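Local structure of hydrogenase 2 maturation peptidase (5TTX) at residues Phe25-Pro39 with Ala146-Leu160. The protein probably cleaves a C-terminal extension from the large subunit of a nickel-iron hydrogenase during maturation of that enzyme. Residues are numbered along the deposited sequence; the frame is centred on the assembly and turned at random.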
loop_
_atom_site.group_PDB
_atom_site.type_symbol
_atom_site.label_atom_id
_atom_site.label_comp_id
_atom_site.label_asym_id
_atom_site.label_seq_id
_atom_site.Cartn_x
_atom_site.Cartn_y
_atom_site.Cartn_z
ATOM N N PHE A 25 17.784 -8.541 45.911
ATOM C CA PHE A 25 17.875 -9.946 45.494
ATOM C C PHE A 25 18.643 -10.122 44.178
ATOM O O PHE A 25 19.602 -10.899 44.104
ATOM C CB PHE A 25 16.467 -10.534 45.375
ATOM C CG PHE A 25 16.394 -11.817 44.576
ATOM C CD1 PHE A 25 15.918 -11.818 43.251
ATOM C CD2 PHE A 25 16.774 -13.024 45.149
ATOM C CE1 PHE A 25 15.835 -13.023 42.520
ATOM C CE2 PHE A 25 16.697 -14.229 44.424
ATOM C CZ PHE A 25 16.229 -14.241 43.137
ATOM N N GLY A 26 18.227 -9.421 43.118
ATOM C CA GLY A 26 18.821 -9.623 41.807
ATOM C C GLY A 26 20.316 -9.336 41.761
ATOM O O GLY A 26 21.115 -10.178 41.342
ATOM N N PRO A 27 20.716 -8.122 42.161
ATOM C CA PRO A 27 22.157 -7.807 42.212
ATOM C C PRO A 27 22.942 -8.740 43.102
ATOM O O PRO A 27 24.122 -9.009 42.820
ATOM C CB PRO A 27 22.183 -6.371 42.754
ATOM C CG PRO A 27 20.846 -5.758 42.284
ATOM C CD PRO A 27 19.862 -6.923 42.323
ATOM N N ARG A 28 22.330 -9.243 44.179
ATOM C CA ARG A 28 23.050 -10.153 45.060
ATOM C C ARG A 28 23.227 -11.536 44.419
ATOM O O ARG A 28 24.216 -12.217 44.701
ATOM C CB ARG A 28 22.338 -10.239 46.411
ATOM C CG ARG A 28 22.530 -8.987 47.317
ATOM C CD ARG A 28 23.936 -8.923 47.957
ATOM N NE ARG A 28 24.153 -10.107 48.767
ATOM C CZ ARG A 28 23.885 -10.179 50.069
ATOM N NH1 ARG A 28 23.409 -9.114 50.726
ATOM N NH2 ARG A 28 24.085 -11.319 50.710
ATOM N N VAL A 29 22.302 -11.962 43.551
ATOM C CA VAL A 29 22.531 -13.182 42.781
ATOM C C VAL A 29 23.691 -12.976 41.818
ATOM O O VAL A 29 24.550 -13.851 41.660
ATOM C CB VAL A 29 21.260 -13.619 42.025
ATOM C CG1 VAL A 29 21.614 -14.771 41.038
ATOM C CG2 VAL A 29 20.146 -14.059 43.000
ATOM N N VAL A 30 23.747 -11.814 41.169
ATOM C CA VAL A 30 24.885 -11.525 40.300
ATOM C C VAL A 30 26.194 -11.628 41.075
ATOM O O VAL A 30 27.182 -12.170 40.565
ATOM C CB VAL A 30 24.713 -10.148 39.637
ATOM C CG1 VAL A 30 25.991 -9.733 38.888
ATOM C CG2 VAL A 30 23.526 -10.207 38.689
ATOM N N ASP A 31 26.221 -11.123 42.324
ATOM C CA ASP A 31 27.418 -11.263 43.152
ATOM C C ASP A 31 27.813 -12.725 43.303
ATOM O O ASP A 31 28.994 -13.068 43.182
ATOM C CB ASP A 31 27.207 -10.663 44.544
ATOM C CG ASP A 31 27.037 -9.163 44.527
ATOM O OD1 ASP A 31 27.166 -8.544 43.444
ATOM O OD2 ASP A 31 26.776 -8.605 45.614
ATOM N N LEU A 32 26.843 -13.603 43.575
ATOM C CA LEU A 32 27.164 -15.023 43.685
ATOM C C LEU A 32 27.729 -15.559 42.379
ATOM O O LEU A 32 28.764 -16.236 42.374
ATOM C CB LEU A 32 25.932 -15.818 44.107
ATOM C CG LEU A 32 25.468 -15.593 45.544
ATOM C CD1 LEU A 32 24.185 -16.386 45.792
ATOM C CD2 LEU A 32 26.584 -16.000 46.569
ATOM N N LEU A 33 27.074 -15.247 41.257
ATOM C CA LEU A 33 27.520 -15.748 39.953
ATOM C C LEU A 33 28.905 -15.218 39.593
ATOM O O LEU A 33 29.776 -15.977 39.159
ATOM C CB LEU A 33 26.501 -15.372 38.879
ATOM C CG LEU A 33 25.167 -16.097 39.030
ATOM C CD1 LEU A 33 24.134 -15.505 38.097
ATOM C CD2 LEU A 33 25.353 -17.590 38.745
ATOM N N SER A 34 29.133 -13.915 39.788
ATOM C CA SER A 34 30.447 -13.331 39.526
ATOM C C SER A 34 31.559 -13.978 40.331
ATOM O O SER A 34 32.723 -13.869 39.939
ATOM C CB SER A 34 30.449 -11.831 39.820
ATOM O OG SER A 34 29.649 -11.135 38.868
ATOM N N SER A 35 31.261 -14.621 41.450
ATOM C CA SER A 35 32.340 -15.252 42.190
ATOM C C SER A 35 32.510 -16.725 41.836
ATOM O O SER A 35 33.438 -17.360 42.330
ATOM C CB SER A 35 32.143 -15.081 43.705
ATOM O OG SER A 35 31.231 -16.024 44.238
HETATM N N MSE A 36 31.643 -17.284 41.002
HETATM C CA MSE A 36 31.871 -18.636 40.531
HETATM C C MSE A 36 32.639 -18.523 39.241
HETATM O O MSE A 36 32.925 -17.426 38.777
HETATM C CB MSE A 36 30.567 -19.383 40.335
HETATM C CG MSE A 36 29.677 -19.301 41.543
HETATM SE SE MSE A 36 27.903 -19.991 41.178
HETATM C CE MSE A 36 28.214 -21.871 41.662
ATOM N N SER A 37 32.977 -19.641 38.644
ATOM C CA SER A 37 33.847 -19.614 37.474
ATOM C C SER A 37 32.972 -19.971 36.285
ATOM O O SER A 37 32.843 -21.137 35.916
ATOM C CB SER A 37 35.037 -20.565 37.636
ATOM O OG SER A 37 35.668 -20.366 38.893
ATOM N N LEU A 38 32.390 -19.024 35.751
ATOM C CA LEU A 38 31.452 -19.113 34.649
ATOM C C LEU A 38 32.165 -18.938 33.313
ATOM O O LEU A 38 33.151 -18.196 33.218
ATOM C CB LEU A 38 30.376 -18.052 34.788
ATOM C CG LEU A 38 29.386 -18.282 35.927
ATOM C CD1 LEU A 38 28.310 -17.209 35.910
ATOM C CD2 LEU A 38 28.764 -19.664 35.836
ATOM N N PRO A 39 31.681 -19.617 32.277
ATOM C CA PRO A 39 32.253 -19.427 30.938
ATOM C C PRO A 39 32.249 -17.957 30.539
ATOM O O PRO A 39 31.362 -17.186 30.931
ATOM C CB PRO A 39 31.331 -20.252 30.034
ATOM C CG PRO A 39 30.549 -21.145 30.956
ATOM C CD PRO A 39 30.481 -20.470 32.274
ATOM N N ALA A 146 17.258 -17.482 49.194
ATOM C CA ALA A 146 16.700 -17.601 47.860
ATOM C C ALA A 146 17.732 -17.275 46.798
ATOM O O ALA A 146 17.611 -17.757 45.658
ATOM C CB ALA A 146 15.471 -16.701 47.708
ATOM N N THR A 147 18.741 -16.455 47.135
ATOM C CA THR A 147 19.787 -16.164 46.163
ATOM C C THR A 147 20.499 -17.445 45.740
ATOM O O THR A 147 20.804 -17.633 44.559
ATOM C CB THR A 147 20.800 -15.154 46.708
ATOM O OG1 THR A 147 21.403 -15.646 47.907
ATOM C CG2 THR A 147 20.142 -13.812 46.971
ATOM N N HIS A 148 20.730 -18.360 46.683
ATOM C CA HIS A 148 21.410 -19.601 46.327
ATOM C C HIS A 148 20.517 -20.479 45.467
ATOM O O HIS A 148 20.996 -21.134 44.538
ATOM C CB HIS A 148 21.872 -20.337 47.592
ATOM C CG HIS A 148 22.806 -19.517 48.413
ATOM N ND1 HIS A 148 24.136 -19.361 48.086
ATOM C CD2 HIS A 148 22.589 -18.735 49.493
ATOM C CE1 HIS A 148 24.702 -18.534 48.944
ATOM N NE2 HIS A 148 23.789 -18.149 49.814
ATOM N N ALA A 149 19.214 -20.490 45.756
ATOM C CA ALA A 149 18.270 -21.224 44.922
ATOM C C ALA A 149 18.196 -20.624 43.519
ATOM O O ALA A 149 18.154 -21.354 42.519
ATOM C CB ALA A 149 16.889 -21.224 45.577
ATOM N N ALA A 150 18.187 -19.295 43.431
ATOM C CA ALA A 150 18.150 -18.659 42.128
ATOM C C ALA A 150 19.399 -19.002 41.342
ATOM O O ALA A 150 19.332 -19.228 40.130
ATOM C CB ALA A 150 17.990 -17.142 42.281
ATOM N N VAL A 151 20.545 -19.088 42.028
ATOM C CA VAL A 151 21.786 -19.463 41.355
ATOM C C VAL A 151 21.617 -20.814 40.664
ATOM O O VAL A 151 21.965 -20.978 39.492
ATOM C CB VAL A 151 22.954 -19.466 42.361
ATOM C CG1 VAL A 151 24.164 -20.282 41.844
ATOM C CG2 VAL A 151 23.376 -18.047 42.662
ATOM N N ASP A 152 21.036 -21.784 41.372
ATOM C CA ASP A 152 20.769 -23.080 40.762
ATOM C C ASP A 152 19.851 -22.957 39.556
ATOM O O ASP A 152 20.078 -23.621 38.533
ATOM C CB ASP A 152 20.169 -24.039 41.785
ATOM C CG ASP A 152 21.158 -24.427 42.867
ATOM O OD1 ASP A 152 22.390 -24.254 42.659
ATOM O OD2 ASP A 152 20.695 -24.907 43.926
ATOM N N LEU A 153 18.796 -22.128 39.656
ATOM C CA LEU A 153 17.893 -21.980 38.518
ATOM C C LEU A 153 18.630 -21.403 37.324
ATOM O O LEU A 153 18.436 -21.846 36.187
ATOM C CB LEU A 153 16.712 -21.081 38.865
ATOM C CG LEU A 153 15.575 -21.696 39.654
ATOM C CD1 LEU A 153 14.443 -20.656 39.835
ATOM C CD2 LEU A 153 15.080 -22.938 38.956
ATOM N N VAL A 154 19.483 -20.415 37.574
ATOM C CA VAL A 154 20.320 -19.844 36.525
ATOM C C VAL A 154 21.221 -20.908 35.911
ATOM O O VAL A 154 21.334 -21.025 34.681
ATOM C CB VAL A 154 21.142 -18.679 37.092
ATOM C CG1 VAL A 154 22.212 -18.257 36.095
ATOM C CG2 VAL A 154 20.222 -17.541 37.427
ATOM N N LEU A 155 21.897 -21.688 36.752
ATOM C CA LEU A 155 22.824 -22.672 36.197
ATOM C C LEU A 155 22.075 -23.747 35.421
ATOM O O LEU A 155 22.559 -24.200 34.381
ATOM C CB LEU A 155 23.685 -23.290 37.303
ATOM C CG LEU A 155 24.724 -22.386 37.993
ATOM C CD1 LEU A 155 25.503 -23.137 39.098
ATOM C CD2 LEU A 155 25.710 -21.796 36.993
ATOM N N GLU A 156 20.878 -24.136 35.875
ATOM C CA GLU A 156 20.143 -25.165 35.147
ATOM C C GLU A 156 19.660 -24.640 33.812
ATOM O O GLU A 156 19.747 -25.340 32.798
ATOM C CB GLU A 156 18.955 -25.662 35.940
ATOM C CG GLU A 156 19.310 -26.403 37.195
ATOM C CD GLU A 156 18.108 -26.542 38.103
ATOM O OE1 GLU A 156 18.240 -27.196 39.161
ATOM O OE2 GLU A 156 17.034 -25.997 37.745
ATOM N N ALA A 157 19.144 -23.409 33.804
ATOM C CA ALA A 157 18.690 -22.785 32.572
ATOM C C ALA A 157 19.782 -22.766 31.520
ATOM O O ALA A 157 19.492 -22.877 30.328
ATOM C CB ALA A 157 18.230 -21.356 32.855
ATOM N N LEU A 158 21.034 -22.636 31.942
ATOM C CA LEU A 158 22.172 -22.530 31.044
ATOM C C LEU A 158 22.877 -23.856 30.804
ATOM O O LEU A 158 23.839 -23.897 30.029
ATOM C CB LEU A 158 23.174 -21.505 31.593
ATOM C CG LEU A 158 22.634 -20.078 31.696
ATOM C CD1 LEU A 158 23.645 -19.120 32.338
ATOM C CD2 LEU A 158 22.248 -19.607 30.301
ATOM N N GLY A 159 22.442 -24.935 31.444
ATOM C CA GLY A 159 23.128 -26.201 31.268
ATOM C C GLY A 159 24.425 -26.342 32.029
ATOM O O GLY A 159 25.200 -27.256 31.740
ATOM N N LEU A 160 24.674 -25.485 33.020
ATOM C CA LEU A 160 25.924 -25.458 33.763
ATOM C C LEU A 160 25.837 -26.129 35.127
ATOM O O LEU A 160 26.827 -26.117 35.870
ATOM C CB LEU A 160 26.379 -24.008 33.937
ATOM C CG LEU A 160 26.654 -23.280 32.625
ATOM C CD1 LEU A 160 26.964 -21.833 32.904
ATOM C CD2 LEU A 160 27.809 -23.950 31.847
#
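Leu32 O is gripped twice by Ser35, whose OG and N each lie 3.1 Å from it and reach it from the same face of its plane, while the Leu32 side chain turns to helix 146-158. There Leu32 CD1 lies 3.6 Å from Thr147 OG1, which bonds to the carbonyl of Glu144 in its own helix. The rest of Thr147 is a knob in a hole formed by Phe25, Arg28, Val29 and Leu32. With Phe25 CG anti to the backbone N (chi1 163°), the ring reaches Ala150, where CZ comes within 3.5 Å of CB; Val29 CG2 sits above one face of this ring, toward its rim, and Ala146 O stands at its edge. Replacing Phe25 by an alanine is likely to open a gap beside Ala150 and take one wall from the socket of Thr147. Leu32, crossing His148 at about a right angle, lays CD1 over one face of the imidazole in a CH-pi contact, 4.0 Å from the ring centroid. Further along, Leu33 CD1 and Val154 CG1 meet tip to tip at 3.9 Å. Beyond helix 25-34, the selenium of selenomethionine Met36 touches Val151 CG1 at 3.8 Å, although this side chain is poorly ordered; Leu38 CD2 meets Leu155 CD2 and Leu160 CD1, and Pro39 packs on Leu160, which follows the Schellman motif at Gly159. The helix axes cross at -63°, 9.2 Å apart, and Val29 and Ala150 share Leu67 of strand 63-69. Two helices packed on a sheet, as in this alpha/beta fold, are held by apolar side-chain contacts and one CH-pi contact, while the buried threonine hydroxyl is satisfied within its own helix.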